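Local coordinates for protein Rho guanine nucleotide exchange factor 3 (Mus musculus, PDB 2Z0Q) that acts as a guanine nucleotide exchange factor for the small GTPases RhoA and RhoB, the part present here being its DH-PH domain pair, at residues A[103-106]-A[107-110]; A[195-198]-A[199-203]; A[33-36]-A[37-41]; A[69-72]-A[73-77]; A[204-207]-A[208-212]. All blocks are in the same frame, centred on the assembly; numbering follows the deposited sequence.

Contact 1 (A[103-106]-A[107-110]); sequences PCLS and SYDS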
loop_
_atom_site.group_PDB
_atom_site.type_symbol
_atom_site.label_atom_id
_atom_site.label_comp_id
_atom_site.label_asym_id
_atom_site.label_seq_id
_atom_site.Cartn_x
_atom_site.Cartn_y
_atom_site.Cartn_z
ATOM N N PRO A 103 3.673 -22.756 -5.008
ATOM C CA PRO A 103 2.470 -23.017 -4.211
ATOM C C PRO A 103 2.498 -22.383 -2.791
ATOM O O PRO A 103 1.458 -22.072 -2.254
ATOM C CB PRO A 103 2.424 -24.544 -4.165
ATOM C CG PRO A 103 2.989 -24.913 -5.472
ATOM C CD PRO A 103 4.180 -24.015 -5.586
ATOM N N CYS A 104 3.688 -22.162 -2.231
ATOM C CA CYS A 104 3.754 -21.588 -0.897
ATOM C C CYS A 104 3.337 -20.134 -0.888
ATOM O O CYS A 104 3.060 -19.573 0.170
ATOM C CB CYS A 104 5.148 -21.763 -0.288
ATOM S SG CYS A 104 6.309 -20.530 -0.743
ATOM N N LEU A 105 3.258 -19.520 -2.071
ATOM C CA LEU A 105 2.824 -18.127 -2.157
ATOM C C LEU A 105 1.346 -17.983 -1.792
ATOM O O LEU A 105 0.821 -16.885 -1.719
ATOM C CB LEU A 105 3.070 -17.559 -3.561
ATOM C CG LEU A 105 4.540 -17.245 -3.901
ATOM C CD1 LEU A 105 4.621 -16.616 -5.245
ATOM C CD2 LEU A 105 5.145 -16.335 -2.852
ATOM N N SER A 106 0.660 -19.106 -1.568
ATOM C CA SER A 106 -0.735 -19.008 -1.179
ATOM C C SER A 106 -0.834 -18.174 0.132
ATOM O O SER A 106 -1.835 -17.532 0.370
ATOM C CB SER A 106 -1.340 -20.407 -0.964
ATOM O OG SER A 106 -0.699 -21.095 0.081
ATOM N N SER A 107 0.200 -18.199 0.964
ATOM C CA SER A 107 0.180 -17.406 2.207
ATOM C C SER A 107 0.120 -15.899 1.944
ATOM O O SER A 107 -0.284 -15.126 2.828
ATOM C CB SER A 107 1.398 -17.723 3.059
ATOM O OG SER A 107 1.447 -19.098 3.358
ATOM N N TYR A 108 0.500 -15.451 0.743
ATOM C CA TYR A 108 0.408 -14.008 0.471
ATOM C C TYR A 108 -1.059 -13.555 0.404
ATOM O O TYR A 108 -1.366 -12.386 0.597
ATOM C CB TYR A 108 1.131 -13.635 -0.828
ATOM C CG TYR A 108 2.580 -13.288 -0.611
ATOM C CD1 TYR A 108 3.496 -14.235 -0.169
ATOM C CD2 TYR A 108 3.015 -11.971 -0.766
ATOM C CE1 TYR A 108 4.851 -13.873 0.125
ATOM C CE2 TYR A 108 4.335 -11.595 -0.476
ATOM C CZ TYR A 108 5.239 -12.542 -0.032
ATOM O OH TYR A 108 6.511 -12.122 0.259
ATOM N N ASP A 109 -1.972 -14.488 0.128
ATOM C CA ASP A 109 -3.381 -14.147 0.061
ATOM C C ASP A 109 -3.844 -13.662 1.441
ATOM O O ASP A 109 -4.422 -12.581 1.570
ATOM C CB ASP A 109 -4.199 -15.373 -0.349
ATOM C CG ASP A 109 -5.643 -15.053 -0.595
ATOM O OD1 ASP A 109 -5.912 -14.021 -1.221
ATOM O OD2 ASP A 109 -6.517 -15.850 -0.178
ATOM N N SER A 110 -3.566 -14.476 2.454
ATOM C CA SER A 110 -3.926 -14.188 3.836
ATOM C C SER A 110 -3.286 -12.866 4.256
ATOM O O SER A 110 -3.948 -11.978 4.791
ATOM C CB SER A 110 -3.427 -15.336 4.718
ATOM O OG SER A 110 -3.780 -15.166 6.078
HETATM O O HOH W 1 2.779 -21.332 2.403
HETATM O O HOH W 2 -1.502 -20.607 2.610
#
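Leu105 and Tyr108 meet on the inner side of this turn, where the leucine methyl CD2 comes to 3.8 Å from Tyr108 CD1 and almost as near to CE1, so that one branch alone meets this side of the ring at a slant. With CG beside the backbone N (chi1 -74°) and an extended second torsion, the CD2 end still comes up to the ring although CB starts off pointing away. In the backbone of the same pair, Tyr108 N donates to Leu105 O at 2.9 Å. The same three-residue spacing recurs on either side: Ser107 N bonds to Cys104 O at 3.3 Å, and Asp109 N to Ser106 O at 3.1 Å. This i to i+3 pattern is that of a 3-10 turn, here leading into helix 107-125 of the DH helical bundle. On the outer side a water donates to Cys104 O at 2.9 Å and also bonds to Ser107 OG, tying the serine hydroxyl to the preceding turn. A second water holds Ser106 OG at 2.7 Å and has a weak link to Ser107 OG. Further out, Leu160 of helix 155-172 packs against both Leu105 and Tyr108, while Tyr108 OH is hydrogen-bonded to His74 of helix 67-84.

Contact 2 (A[195-198]-A[199-203]); sequences VAEI and NTKTG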
loop_
_atom_site.group_PDB
_atom_site.type_symbol
_atom_site.label_atom_id
_atom_site.label_comp_id
_atom_site.label_asym_id
_atom_site.label_seq_id
_atom_site.Cartn_x
_atom_site.Cartn_y
_atom_site.Cartn_z
ATOM N N VAL A 195 -0.881 -12.645 -8.614
ATOM C CA VAL A 195 -0.854 -11.188 -8.355
ATOM C C VAL A 195 -2.155 -10.500 -8.748
ATOM O O VAL A 195 -2.704 -9.688 -7.993
ATOM C CB VAL A 195 0.322 -10.510 -9.116
ATOM C CG1 VAL A 195 0.216 -8.949 -9.013
ATOM C CG2 VAL A 195 1.620 -11.028 -8.565
ATOM N N ALA A 196 -2.667 -10.860 -9.916
ATOM C CA ALA A 196 -3.892 -10.264 -10.419
ATOM C C ALA A 196 -5.050 -10.532 -9.468
ATOM O O ALA A 196 -5.855 -9.626 -9.175
ATOM C CB ALA A 196 -4.208 -10.820 -11.817
ATOM N N GLU A 197 -5.124 -11.758 -8.958
ATOM C CA GLU A 197 -6.184 -12.133 -8.040
ATOM C C GLU A 197 -6.032 -11.429 -6.687
ATOM O O GLU A 197 -7.013 -10.926 -6.122
ATOM C CB GLU A 197 -6.196 -13.649 -7.817
ATOM C CG GLU A 197 -7.349 -14.131 -6.959
ATOM C CD GLU A 197 -8.701 -13.667 -7.498
ATOM O OE1 GLU A 197 -8.898 -13.638 -8.735
ATOM O OE2 GLU A 197 -9.577 -13.321 -6.684
ATOM N N ILE A 198 -4.812 -11.396 -6.166
ATOM C CA ILE A 198 -4.580 -10.747 -4.879
ATOM C C ILE A 198 -4.854 -9.248 -5.011
ATOM O O ILE A 198 -5.402 -8.638 -4.100
ATOM C CB ILE A 198 -3.132 -10.996 -4.378
ATOM C CG1 ILE A 198 -3.033 -12.446 -3.865
ATOM C CG2 ILE A 198 -2.722 -9.917 -3.356
ATOM C CD1 ILE A 198 -1.673 -12.818 -3.384
ATOM N N ASN A 199 -4.503 -8.642 -6.144
ATOM C CA ASN A 199 -4.771 -7.200 -6.313
ATOM C C ASN A 199 -6.279 -6.927 -6.342
ATOM O O ASN A 199 -6.758 -5.917 -5.812
ATOM C CB ASN A 199 -4.144 -6.649 -7.609
ATOM C CG ASN A 199 -2.650 -6.479 -7.503
ATOM O OD1 ASN A 199 -2.089 -6.488 -6.409
ATOM N ND2 ASN A 199 -1.990 -6.322 -8.640
ATOM N N THR A 200 -7.027 -7.815 -6.994
ATOM C CA THR A 200 -8.470 -7.648 -7.074
ATOM C C THR A 200 -9.102 -7.772 -5.694
ATOM O O THR A 200 -9.934 -6.956 -5.316
ATOM C CB THR A 200 -9.083 -8.664 -8.036
ATOM O OG1 THR A 200 -8.649 -8.338 -9.360
ATOM C CG2 THR A 200 -10.633 -8.603 -7.998
ATOM N N LYS A 201 -8.695 -8.778 -4.932
ATOM C CA LYS A 201 -9.250 -8.995 -3.597
ATOM C C LYS A 201 -8.863 -7.878 -2.630
ATOM O O LYS A 201 -9.651 -7.508 -1.753
ATOM C CB LYS A 201 -8.741 -10.309 -3.014
ATOM C CG LYS A 201 -9.260 -11.535 -3.669
ATOM C CD LYS A 201 -8.692 -12.740 -2.955
ATOM C CE LYS A 201 -8.938 -14.026 -3.702
ATOM N NZ LYS A 201 -8.274 -15.143 -2.979
ATOM N N THR A 202 -7.638 -7.389 -2.761
ATOM C CA THR A 202 -7.137 -6.311 -1.913
ATOM C C THR A 202 -8.002 -5.061 -2.133
ATOM O O THR A 202 -8.373 -4.369 -1.179
ATOM C CB THR A 202 -5.662 -5.962 -2.255
ATOM O OG1 THR A 202 -4.820 -7.076 -1.937
ATOM C CG2 THR A 202 -5.195 -4.738 -1.443
ATOM N N GLY A 203 -8.320 -4.775 -3.389
ATOM C CA GLY A 203 -9.136 -3.613 -3.702
ATOM C C GLY A 203 -10.510 -3.727 -3.077
ATOM O O GLY A 203 -11.053 -2.760 -2.508
#
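Val195 and Asn199 lie side by side one turn apart on helix 180-213, the long last helix of the DH domain, which runs on toward the PH domain. The valine CG1 methyl sits 3.5 Å from Asn199 ND2, and the two side chains point the same way. Asn199 N also donates to Val195 O at 2.8 Å, while its OD1 has a weak bond to Arg157 of helix 155-172. At Ala196 the link is through the backbone, with Thr200 N bonded to its carbonyl oxygen. Glu197 reaches forward along the helix surface: its chain bends at chi2 (54°), and OE2 comes to 3.1 Å from Lys201 CE rather than meeting the ammonium. That group, NZ, remains 4.3 Å from Glu197 OE2, beyond salt-bridge distance, and is paired instead with Asp109 of helix 107-125. The attraction between Glu197 and Lys201 is therefore probably modest, the extended lysine chain being in contact mainly through its carbons. Ile198 faces the bundle, against Leu160 and Tyr108, and its CG2 lies across from Thr202. The Ile198 carbonyl is doubly gripped. Thr202 N reaches Ile198 O from one face of the carbonyl plane, and Thr202 OG1, which also accepts from Arg157 NH2, donates to Ile198 O from the opposite face at 2.7 Å.

Contact 3 (A[33-36]-A[37-41]); sequences DLIE and DLKLA
The carboxylates of Glu36 and Asp37, adjacent in sequence, are turned almost parallel, their planes 11° apart, with Glu36 OE1 at 4.0 Å from Asp37 OD1. The Asp37 group has a second neighbour: Asp33 O stands over one face of its carboxylate, 3.3 Å from Asp37 CG, with both carboxylate oxygens somewhat farther off. The aspartate is folded back over that carbonyl because its CG lies beside its own backbone N (chi1 -73°), whereas Glu36 sends an extended chain outward. Asp33 O is meanwhile engaged by Asp37 N at 2.9 Å, one of a regular series of four-residue bonds that continues from Leu34 O to Leu38 N, Ile35 O to Lys39 N and Glu36 O to Leu40 N.

Round the helix the character changes. Leu34 CD2 meets Leu38 CD1 at 3.7 Å, the two leucine branches slanting across one another, and both residues pack on Ile155 of helix 155-172. Next to them Ile35 and Lys39 run alongside each other; the isoleucine CG2 methyl touches the lysine near its end, 3.8 Å from CE. Ile35 also presses on His74 and Leu78 of helix 67-84. Helix 15-51 is thus amphipathic here, one flank built into the helical bundle of the DH domain. Glu36 is on the exposed side, with Asp37 at its margin, still touching Ile155; their acidic oxygens lie near each other, and the mutual repulsion would probably make either somewhat harder to ionise and leave a local negative potential at the surface.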
loop_
_atom_site.group_PDB
_atom_site.type_symbol
_atom_site.label_atom_id
_atom_site.label_comp_id
_atom_site.label_asym_id
_atom_site.label_seq_id
_atom_site.Cartn_x
_atom_site.Cartn_y
_atom_site.Cartn_z
ATOM N N ASP A 33 17.773 -9.922 0.683
ATOM C CA ASP A 33 17.429 -8.547 1.073
ATOM C C ASP A 33 16.054 -8.487 1.772
ATOM O O ASP A 33 15.869 -7.766 2.769
ATOM C CB ASP A 33 17.383 -7.622 -0.165
ATOM C CG ASP A 33 18.774 -7.313 -0.726
ATOM O OD1 ASP A 33 19.776 -7.642 -0.063
ATOM O OD2 ASP A 33 18.862 -6.745 -1.842
ATOM N N LEU A 34 15.074 -9.201 1.219
ATOM C CA LEU A 34 13.737 -9.211 1.822
ATOM C C LEU A 34 13.766 -9.837 3.245
ATOM O O LEU A 34 13.199 -9.278 4.189
ATOM C CB LEU A 34 12.758 -9.998 0.930
ATOM C CG LEU A 34 11.354 -10.183 1.522
ATOM C CD1 LEU A 34 10.317 -10.443 0.410
ATOM C CD2 LEU A 34 11.389 -11.375 2.488
ATOM N N ILE A 35 14.436 -10.976 3.375
ATOM C CA ILE A 35 14.534 -11.688 4.677
ATOM C C ILE A 35 15.215 -10.753 5.690
ATOM O O ILE A 35 14.755 -10.585 6.825
ATOM C CB ILE A 35 15.356 -12.985 4.512
ATOM C CG1 ILE A 35 14.591 -13.994 3.620
ATOM C CG2 ILE A 35 15.701 -13.586 5.878
ATOM C CD1 ILE A 35 15.425 -15.163 3.145
ATOM N N GLU A 36 16.306 -10.128 5.264
ATOM C CA GLU A 36 17.040 -9.202 6.121
ATOM C C GLU A 36 16.191 -8.014 6.566
ATOM O O GLU A 36 16.253 -7.604 7.731
ATOM C CB GLU A 36 18.289 -8.686 5.392
ATOM C CG GLU A 36 18.882 -7.444 6.026
ATOM C CD GLU A 36 20.054 -6.876 5.232
ATOM O OE1 GLU A 36 19.839 -6.379 4.100
ATOM O OE2 GLU A 36 21.191 -6.937 5.744
ATOM N N ASP A 37 15.402 -7.446 5.660
ATOM C CA ASP A 37 14.572 -6.303 6.028
ATOM C C ASP A 37 13.393 -6.707 6.933
ATOM O O ASP A 37 13.043 -5.968 7.858
ATOM C CB ASP A 37 14.070 -5.577 4.779
ATOM C CG ASP A 37 15.170 -4.788 4.075
ATOM O OD1 ASP A 37 16.269 -4.632 4.642
ATOM O OD2 ASP A 37 14.931 -4.313 2.949
ATOM N N LEU A 38 12.783 -7.863 6.689
ATOM C CA LEU A 38 11.688 -8.302 7.557
ATOM C C LEU A 38 12.210 -8.676 8.963
ATOM O O LEU A 38 11.518 -8.467 9.964
ATOM C CB LEU A 38 10.943 -9.498 6.960
ATOM C CG LEU A 38 10.135 -9.202 5.681
ATOM C CD1 LEU A 38 9.284 -10.429 5.323
ATOM C CD2 LEU A 38 9.285 -7.973 5.886
ATOM N N LYS A 39 13.412 -9.246 9.048
ATOM C CA LYS A 39 13.952 -9.578 10.360
ATOM C C LYS A 39 14.264 -8.269 11.089
ATOM O O LYS A 39 14.042 -8.145 12.305
ATOM C CB LYS A 39 15.208 -10.435 10.235
ATOM C CG LYS A 39 14.941 -11.925 10.007
ATOM C CD LYS A 39 16.246 -12.655 9.815
ATOM C CE LYS A 39 16.049 -14.141 9.663
ATOM N NZ LYS A 39 17.355 -14.738 9.253
ATOM N N LEU A 40 14.759 -7.294 10.335
ATOM C CA LEU A 40 15.107 -5.977 10.865
ATOM C C LEU A 40 13.881 -5.232 11.386
ATOM O O LEU A 40 13.945 -4.528 12.397
ATOM C CB LEU A 40 15.765 -5.129 9.788
ATOM C CG LEU A 40 16.117 -3.725 10.261
ATOM C CD1 LEU A 40 17.063 -3.835 11.447
ATOM C CD2 LEU A 40 16.744 -2.927 9.134
ATOM N N ALA A 41 12.773 -5.365 10.667
ATOM C CA ALA A 41 11.527 -4.739 11.072
ATOM C C ALA A 41 11.196 -5.237 12.478
ATOM O O ALA A 41 10.896 -4.444 13.369
ATOM C CB ALA A 41 10.407 -5.126 10.102
#

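Contact 4 (A[69-72]-A[73-77]); sequences SLIP and LHEEL
Leu70 and Leu73 touch through single methyls, Leu70 CD2 being 3.9 Å from Leu73 CD1. In both side chains CG lies beside the backbone N and the second torsion is extended; in Leu73 (chi1 -47°) this sets CG against the preceding turn, 3.4 Å from Leu70 O. That carbonyl has an irregular set of neighbours. Leu73 N makes a weak bond to it, and His74 CD2 approaches Leu70 O obliquely at 3.3 Å.

The irregularity lies next to Pro72, whose ring nitrogen carries no hydrogen and so makes no bond to the turn before it, and is probably related to it. Helix 67-84, one of the long helices of the DH bundle, is kinked at this point and recovers its four-residue pattern just beyond, with Glu75 N bonded to Ile71 O at 3.0 Å and Glu76 N to Pro72 O at 2.9 Å.

Glu75 reaches back over this restored turn. Its CG lies beside the backbone N (chi1 -66°), CG itself is 3.3 Å from Ile71 O, and the extended chain carries the carboxylate against the isoleucine, OE1 ending 3.6 Å from Ile71 CG2. The other carboxylate oxygen, Glu75 OE2, also has a long, weak ion pair with Lys39 of helix 15-51.

His74 points into the bundle. Its ring is held at both nitrogens, ND1 by Glu31 of helix 15-51 and NE2 by Tyr108 of helix 107-125.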
loop_
_atom_site.group_PDB
_atom_site.type_symbol
_atom_site.label_atom_id
_atom_site.label_comp_id
_atom_site.label_asym_id
_atom_site.label_seq_id
_atom_site.Cartn_x
_atom_site.Cartn_y
_atom_site.Cartn_z
ATOM N N SER A 69 5.142 -15.049 9.278
ATOM C CA SER A 69 4.749 -16.286 8.635
ATOM C C SER A 69 5.364 -16.291 7.220
ATOM O O SER A 69 5.547 -17.344 6.615
ATOM C CB SER A 69 3.231 -16.406 8.560
ATOM O OG SER A 69 2.677 -15.505 7.621
ATOM N N LEU A 70 5.721 -15.116 6.708
ATOM C CA LEU A 70 6.297 -15.043 5.362
ATOM C C LEU A 70 7.796 -15.265 5.272
ATOM O O LEU A 70 8.306 -15.709 4.237
ATOM C CB LEU A 70 5.978 -13.699 4.740
ATOM C CG LEU A 70 4.513 -13.333 4.722
ATOM C CD1 LEU A 70 4.368 -11.984 4.037
ATOM C CD2 LEU A 70 3.710 -14.409 3.986
ATOM N N ILE A 71 8.516 -14.934 6.342
ATOM C CA ILE A 71 9.956 -15.098 6.337
ATOM C C ILE A 71 10.400 -16.503 5.954
ATOM O O ILE A 71 11.289 -16.657 5.122
ATOM C CB ILE A 71 10.563 -14.648 7.710
ATOM C CG1 ILE A 71 10.315 -13.143 7.871
ATOM C CG2 ILE A 71 12.051 -14.971 7.772
ATOM C CD1 ILE A 71 10.757 -12.533 9.231
ATOM N N PRO A 72 9.784 -17.555 6.540
ATOM C CA PRO A 72 10.207 -18.913 6.176
ATOM C C PRO A 72 10.042 -19.242 4.686
ATOM O O PRO A 72 10.816 -20.020 4.142
ATOM C CB PRO A 72 9.337 -19.809 7.063
ATOM C CG PRO A 72 9.006 -18.917 8.230
ATOM C CD PRO A 72 8.767 -17.583 7.614
ATOM N N LEU A 73 9.045 -18.652 4.037
ATOM C CA LEU A 73 8.806 -18.919 2.604
ATOM C C LEU A 73 10.003 -18.514 1.730
ATOM O O LEU A 73 10.401 -19.221 0.804
ATOM C CB LEU A 73 7.589 -18.136 2.099
ATOM C CG LEU A 73 6.326 -18.188 2.944
ATOM C CD1 LEU A 73 5.208 -17.509 2.186
ATOM C CD2 LEU A 73 6.003 -19.623 3.279
ATOM N N HIS A 74 10.526 -17.339 2.025
ATOM C CA HIS A 74 11.669 -16.786 1.305
ATOM C C HIS A 74 12.974 -17.488 1.715
ATOM O O HIS A 74 13.843 -17.770 0.879
ATOM C CB HIS A 74 11.663 -15.262 1.529
ATOM C CG HIS A 74 10.459 -14.594 0.934
ATOM N ND1 HIS A 74 10.309 -14.415 -0.427
ATOM C CD2 HIS A 74 9.322 -14.123 1.502
ATOM C CE1 HIS A 74 9.131 -13.872 -0.671
ATOM N NE2 HIS A 74 8.510 -13.687 0.483
ATOM N N GLU A 75 13.098 -17.855 2.989
ATOM C CA GLU A 75 14.281 -18.572 3.407
ATOM C C GLU A 75 14.326 -19.890 2.671
ATOM O O GLU A 75 15.404 -20.348 2.288
ATOM C CB GLU A 75 14.285 -18.825 4.930
ATOM C CG GLU A 75 14.401 -17.551 5.757
ATOM C CD GLU A 75 14.340 -17.819 7.266
ATOM O OE1 GLU A 75 13.316 -18.354 7.746
ATOM O OE2 GLU A 75 15.329 -17.485 7.958
ATOM N N GLU A 76 13.161 -20.512 2.477
ATOM C CA GLU A 76 13.122 -21.779 1.765
ATOM C C GLU A 76 13.556 -21.575 0.320
ATOM O O GLU A 76 14.325 -22.368 -0.199
ATOM C CB GLU A 76 11.723 -22.388 1.778
ATOM C CG GLU A 76 11.639 -23.717 1.045
ATOM C CD GLU A 76 12.467 -24.789 1.708
ATOM O OE1 GLU A 76 12.550 -24.786 2.956
ATOM O OE2 GLU A 76 13.026 -25.649 1.004
ATOM N N LEU A 77 13.077 -20.522 -0.333
ATOM C CA LEU A 77 13.485 -20.339 -1.727
ATOM C C LEU A 77 14.988 -20.068 -1.791
ATOM O O LEU A 77 15.711 -20.647 -2.594
ATOM C CB LEU A 77 12.707 -19.195 -2.382
ATOM C CG LEU A 77 13.223 -18.860 -3.781
ATOM C CD1 LEU A 77 13.155 -20.075 -4.686
ATOM C CD2 LEU A 77 12.436 -17.664 -4.312
#

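Contact 5 (A[204-207]-A[208-212]); sequences ESEC and RYYKE
Arg208 folds back over Ser205, laying one face of its guanidinium on the serine CA, Arg208 NH2 being 3.7 Å from it. The bend at chi3 (61°) brings the group round. Ser205 OG is engaged elsewhere, bonded to Thr202 O and weakly to Lys201 O. Every backbone carbonyl from 204 to 207 takes an amide proton one turn on: Glu204 O from Arg208 N at 3.0 Å, Ser205 O from Tyr209 N at 2.9 Å, then Glu206 O from Tyr210 N and Cys207 O from Lys211 N. Glu206 extends past Tyr210 with CG at the edge of the ring and in its plane, 3.8 Å from Tyr210 CE2. Its carboxylate is turned 46° from that ring, and OE2 accepts a hydrogen bond from His235 NE2. Lys211 touches the thiol, its CD 3.8 Å from Cys207 SG, and delivers NZ to two backbone acceptors, the carbonyls of Ser229 and Asp227. Tyr210 also meets the rings of His235, Phe249 and Tyr269, while Val116 and Ala120 of helix 107-125 pack on Tyr209 and Tyr210. These side chains join the end of helix 180-213 to PH strands and the segment before them, the DH-PH junction of Dbl-family exchange factors.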
loop_
_atom_site.group_PDB
_atom_site.type_symbol
_atom_site.label_atom_id
_atom_site.label_comp_id
_atom_site.label_asym_id
_atom_site.label_seq_id
_atom_site.Cartn_x
_atom_site.Cartn_y
_atom_site.Cartn_z
ATOM N N GLU A 204 -11.089 -4.915 -3.172
ATOM C CA GLU A 204 -12.401 -5.139 -2.589
ATOM C C GLU A 204 -12.358 -5.063 -1.056
ATOM O O GLU A 204 -13.266 -4.507 -0.445
ATOM C CB GLU A 204 -12.952 -6.506 -3.013
ATOM C CG GLU A 204 -12.971 -6.702 -4.529
ATOM C CD GLU A 204 -13.344 -8.129 -4.937
ATOM O OE1 GLU A 204 -12.778 -9.093 -4.356
ATOM O OE2 GLU A 204 -14.193 -8.281 -5.847
ATOM N N SER A 205 -11.316 -5.631 -0.455
ATOM C CA SER A 205 -11.195 -5.642 0.989
ATOM C C SER A 205 -11.030 -4.216 1.518
ATOM O O SER A 205 -11.636 -3.856 2.530
ATOM C CB SER A 205 -10.012 -6.515 1.438
ATOM O OG SER A 205 -8.767 -5.938 1.077
ATOM N N GLU A 206 -10.247 -3.401 0.814
ATOM C CA GLU A 206 -10.040 -2.025 1.250
ATOM C C GLU A 206 -11.341 -1.229 1.268
ATOM O O GLU A 206 -11.657 -0.551 2.265
ATOM C CB GLU A 206 -9.020 -1.326 0.356
ATOM C CG GLU A 206 -8.613 0.013 0.916
ATOM C CD GLU A 206 -7.510 0.700 0.115
ATOM O OE1 GLU A 206 -7.675 0.811 -1.122
ATOM O OE2 GLU A 206 -6.502 1.145 0.736
ATOM N N CYS A 207 -12.097 -1.312 0.177
ATOM C CA CYS A 207 -13.374 -0.626 0.041
ATOM C C CYS A 207 -14.367 -1.087 1.134
ATOM O O CYS A 207 -15.038 -0.272 1.759
ATOM C CB CYS A 207 -13.946 -0.898 -1.361
ATOM S SG CYS A 207 -15.485 -0.106 -1.730
ATOM N N ARG A 208 -14.449 -2.390 1.368
ATOM C CA ARG A 208 -15.353 -2.926 2.377
ATOM C C ARG A 208 -14.939 -2.486 3.798
ATOM O O ARG A 208 -15.789 -2.102 4.629
ATOM C CB ARG A 208 -15.353 -4.460 2.254
ATOM C CG ARG A 208 -16.420 -5.170 3.077
ATOM C CD ARG A 208 -16.388 -6.711 2.821
ATOM N NE ARG A 208 -15.101 -7.316 3.195
ATOM C CZ ARG A 208 -14.205 -7.813 2.338
ATOM N NH1 ARG A 208 -14.428 -7.800 1.020
ATOM N NH2 ARG A 208 -13.064 -8.316 2.801
ATOM N N TYR A 209 -13.648 -2.563 4.081
ATOM C CA TYR A 209 -13.098 -2.194 5.385
ATOM C C TYR A 209 -13.469 -0.755 5.757
ATOM O O TYR A 209 -13.947 -0.485 6.871
ATOM C CB TYR A 209 -11.565 -2.292 5.379
ATOM C CG TYR A 209 -10.930 -1.866 6.694
ATOM C CD1 TYR A 209 -10.816 -2.768 7.747
ATOM C CD2 TYR A 209 -10.497 -0.552 6.901
ATOM C CE1 TYR A 209 -10.299 -2.390 8.978
ATOM C CE2 TYR A 209 -9.967 -0.152 8.139
ATOM C CZ TYR A 209 -9.883 -1.088 9.178
ATOM O OH TYR A 209 -9.455 -0.711 10.417
ATOM N N TYR A 210 -13.231 0.185 4.838
ATOM C CA TYR A 210 -13.553 1.572 5.201
ATOM C C TYR A 210 -15.049 1.844 5.223
ATOM O O TYR A 210 -15.512 2.587 6.090
ATOM C CB TYR A 210 -12.786 2.555 4.304
ATOM C CG TYR A 210 -11.326 2.577 4.666
ATOM C CD1 TYR A 210 -10.899 3.109 5.884
ATOM C CD2 TYR A 210 -10.351 2.060 3.788
ATOM C CE1 TYR A 210 -9.567 3.143 6.232
ATOM C CE2 TYR A 210 -9.007 2.090 4.133
ATOM C CZ TYR A 210 -8.618 2.639 5.359
ATOM O OH TYR A 210 -7.297 2.674 5.717
ATOM N N LYS A 211 -15.830 1.226 4.333
ATOM C CA LYS A 211 -17.276 1.441 4.378
ATOM C C LYS A 211 -17.856 0.984 5.724
ATOM O O LYS A 211 -18.772 1.611 6.264
ATOM C CB LYS A 211 -17.988 0.675 3.253
ATOM C CG LYS A 211 -18.011 1.410 1.929
ATOM C CD LYS A 211 -18.352 0.510 0.735
ATOM C CE LYS A 211 -19.746 -0.066 0.831
ATOM N NZ LYS A 211 -20.036 -0.773 -0.469
ATOM N N GLU A 212 -17.329 -0.107 6.267
ATOM C CA GLU A 212 -17.860 -0.621 7.537
ATOM C C GLU A 212 -17.438 0.235 8.720
ATOM O O GLU A 212 -18.030 0.148 9.800
ATOM C CB GLU A 212 -17.406 -2.080 7.749
ATOM C CG GLU A 212 -17.717 -2.944 6.533
ATOM C CD GLU A 212 -17.490 -4.432 6.752
ATOM O OE1 GLU A 212 -16.500 -4.814 7.430
ATOM O OE2 GLU A 212 -18.307 -5.213 6.223
#

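Along the chain the order is contact 3 on helix 15-51, contact 4 on helix 67-84, contact 1 at the start of helix 107-125 with the turn before it, then contacts 2 and 5, adjoining on helix 180-213. The first four belong to the DH helical bundle. Contact 4 is the middle of a chain of neighbours, its centre about 11 Å from those of both contact 3 and contact 1, touching each through His74 among other residues. Contact 1 in turn touches contact 2, centres about 12 Å apart. Contact 5 lies about 29 Å, centre to centre, from contacts 3 and 4, at the PH end. One helix, 180-213, therefore runs from the DH bundle to the PH domain.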